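Local coordinates for protein benzoylformate decarboxylase (Mycobacterium smegmatis, PDB 4Q9D) that belongs to the thiamine pyrophosphate enzyme family, forming a tetramer of three-domain chains in which each domain is built on a six-stranded parallel sheet, at residues D9-L14 with E136-A141; W128-A133 with V157-P162; P67-L72 with I96-Q101; G19-F24 with E40-V45; M56-A61 with A91-I96. All blocks are in the same frame, centred on the assembly; numbering follows the deposited sequence.

Contact 1: D9-L14 with E136-A141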
# COMPACT_ATOMS: atom_id res chain seq x y z
N ASP B 9 31.56 0.91 -8.28
CA ASP B 9 32.81 0.40 -7.67
C ASP B 9 32.63 0.02 -6.21
O ASP B 9 32.96 -1.09 -5.79
CB ASP B 9 33.95 1.44 -7.73
CG ASP B 9 34.40 1.76 -9.15
OD1 ASP B 9 34.41 0.84 -10.00
OD2 ASP B 9 34.73 2.94 -9.42
N VAL B 10 32.16 0.99 -5.42
CA VAL B 10 32.12 0.76 -4.00
C VAL B 10 30.99 -0.22 -3.60
O VAL B 10 31.07 -0.87 -2.55
CB VAL B 10 32.05 2.09 -3.19
CG1 VAL B 10 33.13 3.08 -3.69
CG2 VAL B 10 30.70 2.72 -3.28
N THR B 11 29.94 -0.33 -4.42
CA THR B 11 28.85 -1.25 -4.06
C THR B 11 29.31 -2.71 -4.24
O THR B 11 29.14 -3.52 -3.34
CB THR B 11 27.58 -1.03 -4.90
OG1 THR B 11 27.09 0.29 -4.67
CG2 THR B 11 26.48 -2.04 -4.50
N TYR B 12 29.92 -3.02 -5.38
CA TYR B 12 30.49 -4.35 -5.56
C TYR B 12 31.57 -4.65 -4.51
O TYR B 12 31.66 -5.76 -4.00
CB TYR B 12 31.04 -4.50 -6.97
CG TYR B 12 29.98 -4.91 -7.96
CD1 TYR B 12 29.60 -6.25 -8.09
CD2 TYR B 12 29.32 -3.96 -8.74
CE1 TYR B 12 28.62 -6.63 -8.99
CE2 TYR B 12 28.34 -4.33 -9.65
CZ TYR B 12 27.99 -5.67 -9.77
OH TYR B 12 27.04 -6.07 -10.68
N ASP B 13 32.38 -3.65 -4.15
CA ASP B 13 33.34 -3.85 -3.07
C ASP B 13 32.64 -4.26 -1.77
O ASP B 13 33.12 -5.11 -1.05
CB ASP B 13 34.19 -2.59 -2.82
CG ASP B 13 35.26 -2.38 -3.92
OD1 ASP B 13 35.49 -3.31 -4.71
OD2 ASP B 13 35.85 -1.29 -3.99
N LEU B 14 31.50 -3.63 -1.47
CA LEU B 14 30.76 -3.96 -0.26
C LEU B 14 30.17 -5.37 -0.37
O LEU B 14 30.26 -6.17 0.55
CB LEU B 14 29.64 -2.95 0.01
CG LEU B 14 28.64 -3.34 1.10
CD1 LEU B 14 29.34 -3.36 2.46
CD2 LEU B 14 27.51 -2.32 1.11
N GLU B 136 23.87 8.40 -4.31
CA GLU B 136 24.99 8.25 -3.37
C GLU B 136 24.70 7.31 -2.22
O GLU B 136 25.62 6.83 -1.56
CB GLU B 136 25.39 9.63 -2.80
CG GLU B 136 26.15 10.51 -3.79
CD GLU B 136 25.24 11.30 -4.74
OE1 GLU B 136 23.98 11.17 -4.69
OE2 GLU B 136 25.79 12.07 -5.55
N ASP B 137 23.42 7.06 -1.96
CA ASP B 137 23.01 6.18 -0.87
C ASP B 137 22.80 4.74 -1.32
O ASP B 137 22.46 3.89 -0.51
CB ASP B 137 21.70 6.65 -0.24
CG ASP B 137 21.82 7.94 0.49
OD1 ASP B 137 22.92 8.22 1.05
OD2 ASP B 137 20.81 8.65 0.51
N VAL B 138 23.01 4.46 -2.60
CA VAL B 138 22.85 3.07 -3.08
C VAL B 138 23.70 2.09 -2.24
O VAL B 138 23.18 1.09 -1.76
CB VAL B 138 23.13 2.99 -4.59
CG1 VAL B 138 23.32 1.54 -5.07
CG2 VAL B 138 22.02 3.68 -5.35
N PRO B 139 24.98 2.41 -2.00
CA PRO B 139 25.79 1.46 -1.21
C PRO B 139 25.24 1.24 0.20
O PRO B 139 25.08 0.08 0.62
CB PRO B 139 27.20 2.12 -1.16
CG PRO B 139 27.25 2.98 -2.41
CD PRO B 139 25.80 3.54 -2.50
N ALA B 140 24.96 2.32 0.93
CA ALA B 140 24.36 2.15 2.27
C ALA B 140 23.02 1.40 2.19
O ALA B 140 22.65 0.70 3.13
CB ALA B 140 24.17 3.50 2.97
N ALA B 141 22.28 1.55 1.08
CA ALA B 141 20.98 0.87 0.93
C ALA B 141 21.15 -0.64 0.81
O ALA B 141 20.39 -1.43 1.38
CB ALA B 141 20.24 1.40 -0.28
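Pro139 meets Val10 and Thr11 where helix 7-18 lies beside the first turn of helix 138-150; the nearest backbone pair, Thr11 CA and Pro139 CA, is 5.0 Å apart. The proline ring can be followed atom by atom. Its CB lies 4.0 Å from Thr11 OG1 and a little farther from Val10 CG2. One bond on, Pro139 CG makes the closest approaches, with Thr11 OG1 at 3.5 Å and Val10 CG2 at 3.6 Å, so that this one ring carbon touches both the threonine hydroxyl and a methyl of the residue before it. CD, back at the ring nitrogen, is 4.1 Å from Thr11 OG1. The valine branch that touches is the one held between the backbone N and the carbonyl carbon, as the other methyl takes the place beside N (chi1 -48°). One turn further along helix 7-18, Leu14 CD2 reaches Pro139 O at 3.5 Å, and Val138 CG1 flanks Thr11 OG1 at 4.0 Å.

Helix 138-150 is the connecting helix of the beta-alpha-beta unit 128-130/138-150/157-162, packed on strand 157-162 through Val138 on Ile161 and Ala141 on Leu159; helix 7-18 lies against it. Chi1 of -62° lays the Thr11 hydroxyl back along its own helix, where it is hydrogen-bonded to Val7 O, so its polar need is met there and its contact with the proline carbons is van der Waals only.

Contact 2: W128-A133 with V157-P162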
# COMPACT_ATOMS: atom_id res chain seq x y z
N TRP B 128 10.94 -5.46 3.61
CA TRP B 128 11.33 -4.08 3.39
C TRP B 128 11.46 -3.87 1.89
O TRP B 128 11.93 -4.75 1.16
CB TRP B 128 12.68 -3.83 4.06
CG TRP B 128 13.19 -2.41 3.98
CD1 TRP B 128 12.58 -1.29 4.47
CD2 TRP B 128 14.44 -1.97 3.42
NE1 TRP B 128 13.35 -0.18 4.22
CE2 TRP B 128 14.52 -0.58 3.61
CE3 TRP B 128 15.50 -2.61 2.78
CZ2 TRP B 128 15.60 0.19 3.15
CZ3 TRP B 128 16.58 -1.84 2.35
CH2 TRP B 128 16.62 -0.47 2.54
N SER B 129 11.09 -2.68 1.45
CA SER B 129 11.04 -2.36 0.02
C SER B 129 11.54 -0.90 -0.08
O SER B 129 11.06 -0.03 0.64
CB SER B 129 9.57 -2.46 -0.42
OG SER B 129 9.43 -2.29 -1.78
N TYR B 130 12.50 -0.61 -0.95
CA TYR B 130 13.10 0.73 -0.92
C TYR B 130 13.69 1.14 -2.26
O TYR B 130 14.25 0.30 -2.97
CB TYR B 130 14.20 0.73 0.14
CG TYR B 130 14.80 2.07 0.49
CD1 TYR B 130 14.05 3.05 1.13
CD2 TYR B 130 16.14 2.34 0.22
CE1 TYR B 130 14.63 4.29 1.49
CE2 TYR B 130 16.72 3.56 0.58
CZ TYR B 130 15.97 4.53 1.20
OH TYR B 130 16.59 5.72 1.54
N GLU B 131 13.57 2.42 -2.60
CA GLU B 131 14.27 3.01 -3.74
C GLU B 131 15.03 4.23 -3.19
O GLU B 131 14.41 5.14 -2.68
CB GLU B 131 13.27 3.51 -4.76
CG GLU B 131 13.89 4.07 -6.07
CD GLU B 131 12.86 4.08 -7.19
OE1 GLU B 131 12.73 3.06 -7.94
OE2 GLU B 131 12.14 5.07 -7.29
N PRO B 132 16.38 4.23 -3.27
CA PRO B 132 17.13 5.33 -2.63
C PRO B 132 16.73 6.72 -3.14
O PRO B 132 16.46 6.90 -4.32
CB PRO B 132 18.57 5.03 -3.01
CG PRO B 132 18.60 3.51 -3.17
CD PRO B 132 17.27 3.19 -3.81
N ALA B 133 16.72 7.69 -2.23
CA ALA B 133 16.39 9.09 -2.52
C ALA B 133 17.50 9.74 -3.38
O ALA B 133 17.30 10.81 -3.93
CB ALA B 133 16.27 9.86 -1.21
N VAL B 157 14.01 -8.99 0.84
CA VAL B 157 13.79 -7.55 0.78
C VAL B 157 13.93 -7.08 -0.66
O VAL B 157 14.50 -7.79 -1.49
CB VAL B 157 14.76 -6.78 1.70
CG1 VAL B 157 14.63 -7.28 3.16
CG2 VAL B 157 16.19 -6.95 1.21
N PHE B 158 13.40 -5.88 -0.96
CA PHE B 158 13.41 -5.37 -2.33
C PHE B 158 14.08 -3.99 -2.42
O PHE B 158 13.77 -3.06 -1.65
CB PHE B 158 11.96 -5.30 -2.87
CG PHE B 158 11.87 -4.76 -4.29
CD1 PHE B 158 12.16 -5.56 -5.39
CD2 PHE B 158 11.43 -3.47 -4.52
CE1 PHE B 158 12.04 -5.08 -6.70
CE2 PHE B 158 11.34 -2.96 -5.81
CZ PHE B 158 11.65 -3.75 -6.90
N LEU B 159 14.97 -3.85 -3.39
CA LEU B 159 15.64 -2.57 -3.66
C LEU B 159 15.51 -2.26 -5.12
O LEU B 159 15.88 -3.07 -5.96
CB LEU B 159 17.14 -2.70 -3.38
CG LEU B 159 17.74 -2.22 -2.07
CD1 LEU B 159 19.25 -2.42 -2.17
CD2 LEU B 159 17.43 -0.73 -1.88
N SER B 160 15.00 -1.07 -5.41
CA SER B 160 14.82 -0.61 -6.78
C SER B 160 15.90 0.45 -7.03
O SER B 160 16.01 1.40 -6.25
CB SER B 160 13.47 0.07 -6.90
OG SER B 160 13.26 0.46 -8.24
N ILE B 161 16.69 0.30 -8.10
CA ILE B 161 17.81 1.23 -8.35
C ILE B 161 17.76 1.87 -9.74
O ILE B 161 18.00 1.21 -10.76
CB ILE B 161 19.20 0.55 -8.20
CG1 ILE B 161 19.27 -0.35 -6.93
CG2 ILE B 161 20.33 1.61 -8.25
CD1 ILE B 161 19.16 0.47 -5.66
N PRO B 162 17.44 3.17 -9.79
CA PRO B 162 17.47 3.93 -11.06
C PRO B 162 18.80 3.69 -11.82
O PRO B 162 19.88 3.73 -11.24
CB PRO B 162 17.33 5.38 -10.61
CG PRO B 162 16.50 5.29 -9.32
CD PRO B 162 17.06 4.01 -8.64
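Leu159 CD2 is the main bump of this contact, and Trp128, Tyr130 and Pro132 supply the hollow. Leu159 CD2 meets the Tyr130 ring at its edge, in plane, 3.9 Å from Tyr130 CD2; the tyrosine and leucine side chains run side by side and point the same way. Trp128 CZ3 and Pro132 CD close the surround more loosely. Within the strand, Tyr130 CB lies over one face of the Trp128 indole, toward its rim, while Val157 CB lies near the plane at that ring's edge. A second, smaller fit follows: Ile161 CD1 presses on Pro132 CD at 3.8 Å, the two side chains crossing at about a right angle. The other face carries Ser129 and Phe158, where Ser129 OG approaches Phe158 CD2 to 3.6 Å while hydrogen-bonding to Thr119 O.

The backbones of strands 128-130 and 157-162 run parallel, 2° apart, as the closing strands of a beta-alpha-beta unit whose helix is 138-150. Phe158 N bonds to Trp128 O at 2.8 Å and Ser160 N to Tyr130 O at 2.9 Å, both in the carbonyl plane; between them Tyr130 N reaches Phe158 O.

Beyond the strand, Glu131, extended with chi1 -176°, brings OE1 to Ser160 OG at 2.7 Å. The serine donates to the anti lone pair, and Gln101 NE2 also bonds to OE1. Two donors thus grip this oxygen, which would be expected to stabilise the ionised carboxylate.

Contact 3: P67-L72 with I96-Q101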
# COMPACT_ATOMS: atom_id res chain seq x y z
N PRO B 67 22.78 -15.34 2.73
CA PRO B 67 21.88 -14.56 1.87
C PRO B 67 22.32 -14.64 0.42
O PRO B 67 23.46 -14.97 0.15
CB PRO B 67 21.99 -13.13 2.43
CG PRO B 67 23.34 -13.08 3.09
CD PRO B 67 23.60 -14.49 3.62
N ALA B 68 21.40 -14.38 -0.49
CA ALA B 68 21.72 -14.40 -1.93
C ALA B 68 21.07 -13.20 -2.61
O ALA B 68 20.04 -12.70 -2.15
CB ALA B 68 21.22 -15.67 -2.59
N LEU B 69 21.66 -12.79 -3.72
CA LEU B 69 21.28 -11.59 -4.42
C LEU B 69 20.56 -11.97 -5.70
O LEU B 69 20.99 -12.84 -6.43
CB LEU B 69 22.56 -10.80 -4.71
CG LEU B 69 22.60 -9.43 -5.31
CD1 LEU B 69 21.75 -8.46 -4.51
CD2 LEU B 69 24.08 -9.02 -5.29
N VAL B 70 19.44 -11.33 -5.96
CA VAL B 70 18.68 -11.58 -7.16
C VAL B 70 18.60 -10.27 -7.93
O VAL B 70 18.52 -9.19 -7.31
CB VAL B 70 17.30 -12.10 -6.78
CG1 VAL B 70 16.48 -12.37 -8.01
CG2 VAL B 70 17.45 -13.39 -5.93
N ASN B 71 18.66 -10.32 -9.26
CA ASN B 71 18.56 -9.09 -10.05
C ASN B 71 17.55 -9.26 -11.16
O ASN B 71 17.69 -10.16 -11.97
CB ASN B 71 19.94 -8.67 -10.60
CG ASN B 71 19.90 -7.33 -11.35
OD1 ASN B 71 20.27 -7.28 -12.52
ND2 ASN B 71 19.45 -6.26 -10.68
N LEU B 72 16.53 -8.39 -11.16
CA LEU B 72 15.36 -8.59 -12.02
C LEU B 72 15.12 -7.35 -12.89
O LEU B 72 15.51 -6.24 -12.54
CB LEU B 72 14.09 -8.83 -11.15
CG LEU B 72 14.18 -9.97 -10.12
CD1 LEU B 72 12.88 -10.14 -9.28
CD2 LEU B 72 14.49 -11.25 -10.82
N ILE B 96 18.15 -10.78 -1.12
CA ILE B 96 18.14 -9.37 -1.51
C ILE B 96 17.71 -9.29 -2.97
O ILE B 96 18.45 -9.68 -3.89
CB ILE B 96 19.51 -8.72 -1.29
CG1 ILE B 96 19.86 -8.83 0.20
CG2 ILE B 96 19.52 -7.25 -1.79
CD1 ILE B 96 21.25 -8.41 0.51
N ILE B 97 16.48 -8.84 -3.18
CA ILE B 97 15.94 -8.77 -4.53
C ILE B 97 16.16 -7.34 -5.05
O ILE B 97 15.75 -6.38 -4.41
CB ILE B 97 14.41 -9.09 -4.57
CG1 ILE B 97 14.03 -10.29 -3.67
CG2 ILE B 97 13.95 -9.27 -6.03
CD1 ILE B 97 14.55 -11.60 -4.20
N THR B 98 16.83 -7.20 -6.19
CA THR B 98 17.00 -5.88 -6.80
C THR B 98 16.41 -5.90 -8.18
O THR B 98 16.34 -6.96 -8.82
CB THR B 98 18.49 -5.45 -6.91
OG1 THR B 98 19.18 -6.28 -7.84
CG2 THR B 98 19.15 -5.56 -5.54
N ALA B 99 15.96 -4.73 -8.61
CA ALA B 99 15.48 -4.53 -9.95
C ALA B 99 16.05 -3.20 -10.46
O ALA B 99 16.19 -2.25 -9.71
CB ALA B 99 13.95 -4.46 -9.96
N GLY B 100 16.31 -3.13 -11.75
CA GLY B 100 16.66 -1.86 -12.36
C GLY B 100 15.41 -1.00 -12.42
O GLY B 100 14.28 -1.50 -12.32
N GLN B 101 15.62 0.30 -12.57
CA GLN B 101 14.53 1.27 -12.64
C GLN B 101 14.91 2.30 -13.71
O GLN B 101 16.09 2.45 -14.04
CB GLN B 101 14.39 1.91 -11.25
CG GLN B 101 13.50 3.14 -11.18
CD GLN B 101 12.03 2.82 -11.45
OE1 GLN B 101 11.61 2.63 -12.60
NE2 GLN B 101 11.22 2.85 -10.39
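Asn71 and Thr98 form the side-chain bond of this strand pair: Asn71 ND2 donates to Thr98 OG1 at 2.9 Å. The N-H points almost straight at the oxygen (161°), which lies close to the amide plane. Chi1 of 68° places that hydroxyl between the threonine's backbone N and carbonyl carbon, near Val70 O as well.

Backbone donors and acceptors alternate between strands 68-72 and 95-101, as expected for parallel neighbours. Ala68 O takes Ile96 N at 2.9 Å, and Ile96 O takes Val70 N at 2.8 Å. Val70 O then receives Thr98 N, with the donor tilted 33° from the carbonyl plane, and Thr98 O receives Leu72 N at 2.7 Å. The series fades at Leu72 O, whose bond from Gly100 N is weak at 3.3 Å.

Outward-facing backbone groups are used by the flanking strands: Leu69 and Asn71 pair with Phe24, Ile97 and Ala99 with Leu159. Leu72 CD1 packs on Ile97 CG2 at 3.5 Å, beneath helix 50-64, and Leu69 CD1 on Ile96 CG2 at 3.7 Å.

In this buried centre of the sheet most of the polar backbone is satisfied strand to strand, with a weak last bond, and one N-H of the Asn71 side-chain amide finds its acceptor on the neighbouring strand.

Contact 4: G19-F24 with E40-V45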
# COMPACT_ATOMS: atom_id res chain seq x y z
N GLY B 19 30.00 -11.13 1.28
CA GLY B 19 29.89 -12.49 0.78
C GLY B 19 28.83 -12.66 -0.30
O GLY B 19 28.56 -13.78 -0.76
N LEU B 20 28.24 -11.54 -0.72
CA LEU B 20 27.21 -11.56 -1.76
C LEU B 20 27.80 -11.57 -3.16
O LEU B 20 27.67 -10.60 -3.89
CB LEU B 20 26.26 -10.37 -1.60
CG LEU B 20 25.40 -10.35 -0.33
CD1 LEU B 20 24.70 -9.00 -0.18
CD2 LEU B 20 24.39 -11.48 -0.37
N THR B 21 28.43 -12.69 -3.54
CA THR B 21 29.23 -12.72 -4.77
C THR B 21 28.59 -13.57 -5.86
O THR B 21 29.20 -13.83 -6.91
CB THR B 21 30.66 -13.21 -4.50
OG1 THR B 21 30.61 -14.46 -3.81
CG2 THR B 21 31.41 -12.18 -3.62
N THR B 22 27.36 -13.98 -5.64
CA THR B 22 26.63 -14.70 -6.67
C THR B 22 25.31 -13.98 -6.94
O THR B 22 24.55 -13.71 -6.01
CB THR B 22 26.35 -16.14 -6.26
OG1 THR B 22 27.59 -16.78 -5.90
CG2 THR B 22 25.67 -16.91 -7.41
N VAL B 23 25.04 -13.69 -8.20
CA VAL B 23 23.82 -12.98 -8.57
C VAL B 23 22.97 -13.88 -9.43
O VAL B 23 23.44 -14.41 -10.43
CB VAL B 23 24.16 -11.68 -9.38
CG1 VAL B 23 22.88 -10.99 -9.89
CG2 VAL B 23 25.02 -10.73 -8.56
N PHE B 24 21.71 -14.06 -9.04
CA PHE B 24 20.76 -14.84 -9.83
C PHE B 24 19.86 -13.87 -10.54
O PHE B 24 19.36 -12.92 -9.94
CB PHE B 24 19.91 -15.73 -8.91
CG PHE B 24 20.72 -16.75 -8.18
CD1 PHE B 24 21.43 -16.40 -7.05
CD2 PHE B 24 20.83 -18.05 -8.67
CE1 PHE B 24 22.23 -17.33 -6.37
CE2 PHE B 24 21.62 -18.98 -8.01
CZ PHE B 24 22.33 -18.62 -6.87
N GLU B 40 35.29 -10.04 -11.86
CA GLU B 40 35.75 -11.35 -12.31
C GLU B 40 35.55 -12.45 -11.26
O GLU B 40 35.33 -13.61 -11.59
CB GLU B 40 37.23 -11.26 -12.72
CG GLU B 40 37.74 -12.51 -13.41
CD GLU B 40 36.98 -12.81 -14.69
OE1 GLU B 40 36.47 -11.84 -15.31
OE2 GLU B 40 36.87 -14.00 -15.06
N ASP B 41 35.63 -12.09 -9.98
CA ASP B 41 35.47 -13.08 -8.92
C ASP B 41 33.99 -13.27 -8.50
O ASP B 41 33.70 -14.01 -7.57
CB ASP B 41 36.30 -12.64 -7.71
CG ASP B 41 35.87 -11.27 -7.19
OD1 ASP B 41 35.61 -10.38 -8.02
OD2 ASP B 41 35.79 -11.07 -5.96
N PHE B 42 33.07 -12.57 -9.16
CA PHE B 42 31.64 -12.75 -8.88
C PHE B 42 31.08 -13.77 -9.86
O PHE B 42 31.65 -13.96 -10.92
CB PHE B 42 30.86 -11.45 -9.07
CG PHE B 42 30.82 -10.56 -7.84
CD1 PHE B 42 29.60 -10.13 -7.33
CD2 PHE B 42 31.98 -10.14 -7.24
CE1 PHE B 42 29.54 -9.29 -6.22
CE2 PHE B 42 31.96 -9.31 -6.12
CZ PHE B 42 30.72 -8.88 -5.60
N THR B 43 29.94 -14.37 -9.53
CA THR B 43 29.30 -15.34 -10.42
C THR B 43 27.87 -14.91 -10.76
O THR B 43 27.08 -14.58 -9.88
CB THR B 43 29.27 -16.73 -9.76
OG1 THR B 43 30.62 -17.11 -9.44
CG2 THR B 43 28.65 -17.77 -10.72
N TYR B 44 27.54 -14.91 -12.05
CA TYR B 44 26.21 -14.60 -12.48
C TYR B 44 25.54 -15.90 -12.86
O TYR B 44 26.06 -16.63 -13.68
CB TYR B 44 26.24 -13.70 -13.71
CG TYR B 44 24.87 -13.20 -14.04
CD1 TYR B 44 24.34 -12.08 -13.39
CD2 TYR B 44 24.06 -13.86 -14.95
CE1 TYR B 44 23.07 -11.61 -13.67
CE2 TYR B 44 22.78 -13.41 -15.23
CZ TYR B 44 22.30 -12.27 -14.59
OH TYR B 44 21.02 -11.78 -14.86
N VAL B 45 24.40 -16.21 -12.26
CA VAL B 45 23.66 -17.42 -12.62
C VAL B 45 22.44 -17.04 -13.41
O VAL B 45 21.50 -16.48 -12.87
CB VAL B 45 23.27 -18.27 -11.37
CG1 VAL B 45 22.51 -19.53 -11.81
CG2 VAL B 45 24.53 -18.63 -10.55
O HOH W 1 31.44 -16.15 -7.08
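Thr21 lies over one face of the Phe42 ring, its CA 3.9 Å from the ring centroid and 22° off the normal, a CH-pi contact. The two side chains cross at about a right angle, and Thr21 CG2 comes down at 3.8 Å from Phe42 CE2. Leu20 O approaches the same ring obliquely at CE1, while helix 7-18 touches Phe42 through Leu15 and Arg16, and the Tyr12 ring meets it edge-to-face.

Tyr44 turns a ring face to the backbone: Val23 O stands 3.8 Å above its plane, offset toward the rim. The anti placement of the ring relative to the backbone N (chi1 -171°) brings it toward strand 22-25, where its CE1 and Val23 CG1 meet, the side chains crossing obliquely. Strands 22-25 and 43-46, joined through helix 32-35 as a beta-alpha-beta unit, run parallel at the margin of the N-terminal domain's sheet. Their bonds are straight, the Val45 N to Val23 O bond of 2.7 Å being 174° at the hydrogen.

On the face bearing Thr22, Phe24 and Val45, the phenylalanine and the second-strand valine lie side by side and point the same way. Val45 CB is 3.6 Å from Phe24 CD2, and Met56 and Leu417 close over these two residues. At the strand start a water accepts from Thr43 OG1 at 2.7 Å and donates to Thr21 O and Asp41 O, while the Asp41 carboxylate turns to a salt bridge with Arg16.

Contact 5: M56-A61 with A91-I96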
# COMPACT_ATOMS: atom_id res chain seq x y z
N MET B 56 15.55 -20.24 -7.52
CA MET B 56 16.91 -20.77 -7.55
C MET B 56 17.74 -20.10 -6.45
O MET B 56 18.48 -20.77 -5.73
CB MET B 56 17.53 -20.49 -8.92
CG MET B 56 18.68 -21.39 -9.32
SD MET B 56 19.22 -21.00 -11.01
CE MET B 56 17.74 -21.49 -11.91
N ALA B 57 17.60 -18.79 -6.31
CA ALA B 57 18.34 -18.05 -5.29
C ALA B 57 17.90 -18.54 -3.94
O ALA B 57 18.72 -18.67 -3.03
CB ALA B 57 18.10 -16.53 -5.41
N ASP B 58 16.60 -18.80 -3.81
CA ASP B 58 16.02 -19.30 -2.55
C ASP B 58 16.72 -20.63 -2.18
O ASP B 58 17.26 -20.78 -1.08
CB ASP B 58 14.51 -19.52 -2.76
CG ASP B 58 13.75 -19.85 -1.49
OD1 ASP B 58 14.35 -19.97 -0.39
OD2 ASP B 58 12.49 -19.97 -1.59
N GLY B 59 16.76 -21.57 -3.11
CA GLY B 59 17.44 -22.84 -2.84
C GLY B 59 18.92 -22.68 -2.53
O GLY B 59 19.45 -23.34 -1.63
N PHE B 60 19.59 -21.77 -3.25
CA PHE B 60 21.00 -21.47 -3.01
C PHE B 60 21.22 -20.96 -1.61
O PHE B 60 22.11 -21.45 -0.88
CB PHE B 60 21.49 -20.42 -4.04
CG PHE B 60 23.01 -20.15 -3.99
CD1 PHE B 60 23.91 -20.99 -4.66
CD2 PHE B 60 23.53 -19.04 -3.31
CE1 PHE B 60 25.29 -20.73 -4.65
CE2 PHE B 60 24.91 -18.76 -3.30
CZ PHE B 60 25.79 -19.60 -3.97
N ALA B 61 20.43 -19.95 -1.22
CA ALA B 61 20.52 -19.38 0.12
C ALA B 61 20.23 -20.41 1.21
O ALA B 61 20.87 -20.43 2.28
CB ALA B 61 19.55 -18.18 0.23
N ALA B 91 9.30 -19.10 3.58
CA ALA B 91 10.46 -19.88 4.07
C ALA B 91 11.43 -19.09 4.96
O ALA B 91 12.46 -19.64 5.41
CB ALA B 91 11.24 -20.50 2.88
N ASN B 92 11.16 -17.81 5.18
CA ASN B 92 12.14 -16.95 5.87
C ASN B 92 13.54 -16.97 5.24
O ASN B 92 14.57 -17.08 5.92
CB ASN B 92 12.20 -17.30 7.36
CG ASN B 92 10.83 -17.18 8.05
OD1 ASN B 92 10.29 -18.16 8.56
ND2 ASN B 92 10.27 -16.00 8.03
N THR B 93 13.60 -16.90 3.93
CA THR B 93 14.88 -16.94 3.25
C THR B 93 15.44 -15.52 3.06
O THR B 93 14.74 -14.65 2.55
CB THR B 93 14.73 -17.59 1.87
OG1 THR B 93 14.11 -18.88 2.03
CG2 THR B 93 16.12 -17.75 1.19
N PRO B 94 16.70 -15.27 3.50
CA PRO B 94 17.28 -13.93 3.34
C PRO B 94 17.71 -13.63 1.91
O PRO B 94 18.86 -13.83 1.57
CB PRO B 94 18.51 -13.96 4.29
CG PRO B 94 18.95 -15.40 4.29
CD PRO B 94 17.62 -16.22 4.16
N LEU B 95 16.79 -13.17 1.07
CA LEU B 95 17.14 -12.82 -0.29
C LEU B 95 17.14 -11.31 -0.44
O LEU B 95 16.21 -10.65 0.01
CB LEU B 95 16.15 -13.41 -1.29
CG LEU B 95 16.08 -14.95 -1.32
CD1 LEU B 95 15.10 -15.41 -2.36
CD2 LEU B 95 17.47 -15.54 -1.61
N ILE B 96 18.15 -10.78 -1.12
CA ILE B 96 18.14 -9.37 -1.51
C ILE B 96 17.71 -9.29 -2.97
O ILE B 96 18.45 -9.68 -3.89
CB ILE B 96 19.51 -8.72 -1.29
CG1 ILE B 96 19.86 -8.83 0.20
CG2 ILE B 96 19.52 -7.25 -1.79
CD1 ILE B 96 21.25 -8.41 0.51
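Asp58 and Thr93 make the polar bond between helix 50-64 and the turn leading into strand 95-101: Thr93 OG1 donates to Asp58 OD1 at 2.7 Å. The hydroxyl comes in on the syn side of the oxygen, 34° out of the carboxylate plane, and the two side chains cross at about a right angle. Thr93 also brings its methyl to the helix, CG2 lying 3.6 Å from Ala61 CB.

Beside this bond Leu95 forks over one helical turn. Its CD2 rests between Ala57 CB at 4.0 Å and Ala61 CB at 3.8 Å, residues four apart and so on the same side of the helix, while CD1 lies 4.0 Å from Asp58 N. These small alanine side chains let the leucine come down close to the helix backbone, where CD2 is 3.7 Å from Ala57 O.

The next shell is consistent with this placement. Asp58 CG stands anti to the backbone N (chi1 -172°), which extends the carboxylate toward the threonine; its OD1 is also bonded by Gln62 NE2 and its OD2 by Trp407 NE1. Across the contact, Asn92 ends the preceding helix in a Schellman motif, and Pro94 is the centre of an inverse gamma turn that separates Thr93 from Leu95. Helix 50-64 packs on the parallel sheet of the N-terminal domain; strand 68-72, neighbour of 95-101, adds Ala68, which touches Ala61 and Leu95.

A buried carboxylate held by three donors on its two oxygens is probably ionised, the hydroxyl, amide and indole donors stabilising its charge.

In the fold
Contacts 2, 3 and 4 are three strand pairs of one six-stranded parallel sheet, ordered 43-46, 22-25, 68-72, 95-101, 157-162, 128-130. Contact 4 forms one margin and contact 2 the other, their centres 20 Å apart; contact 3 holds the middle, 12 and 10 Å from them, joined to each by backbone bonds. Contact 5 sets helix 50-64 against the entry to strand 95-101 and shares Ile96 with contact 3. Contact 1 packs helices 7-18 and 138-150, the latter linking the two strands of contact 2. Along the chain contact 4 closes first, contacts 5 and 3 interleave, contact 1 spans all three, tying early and late parts together, and contact 2, last to close, crosses contact 1.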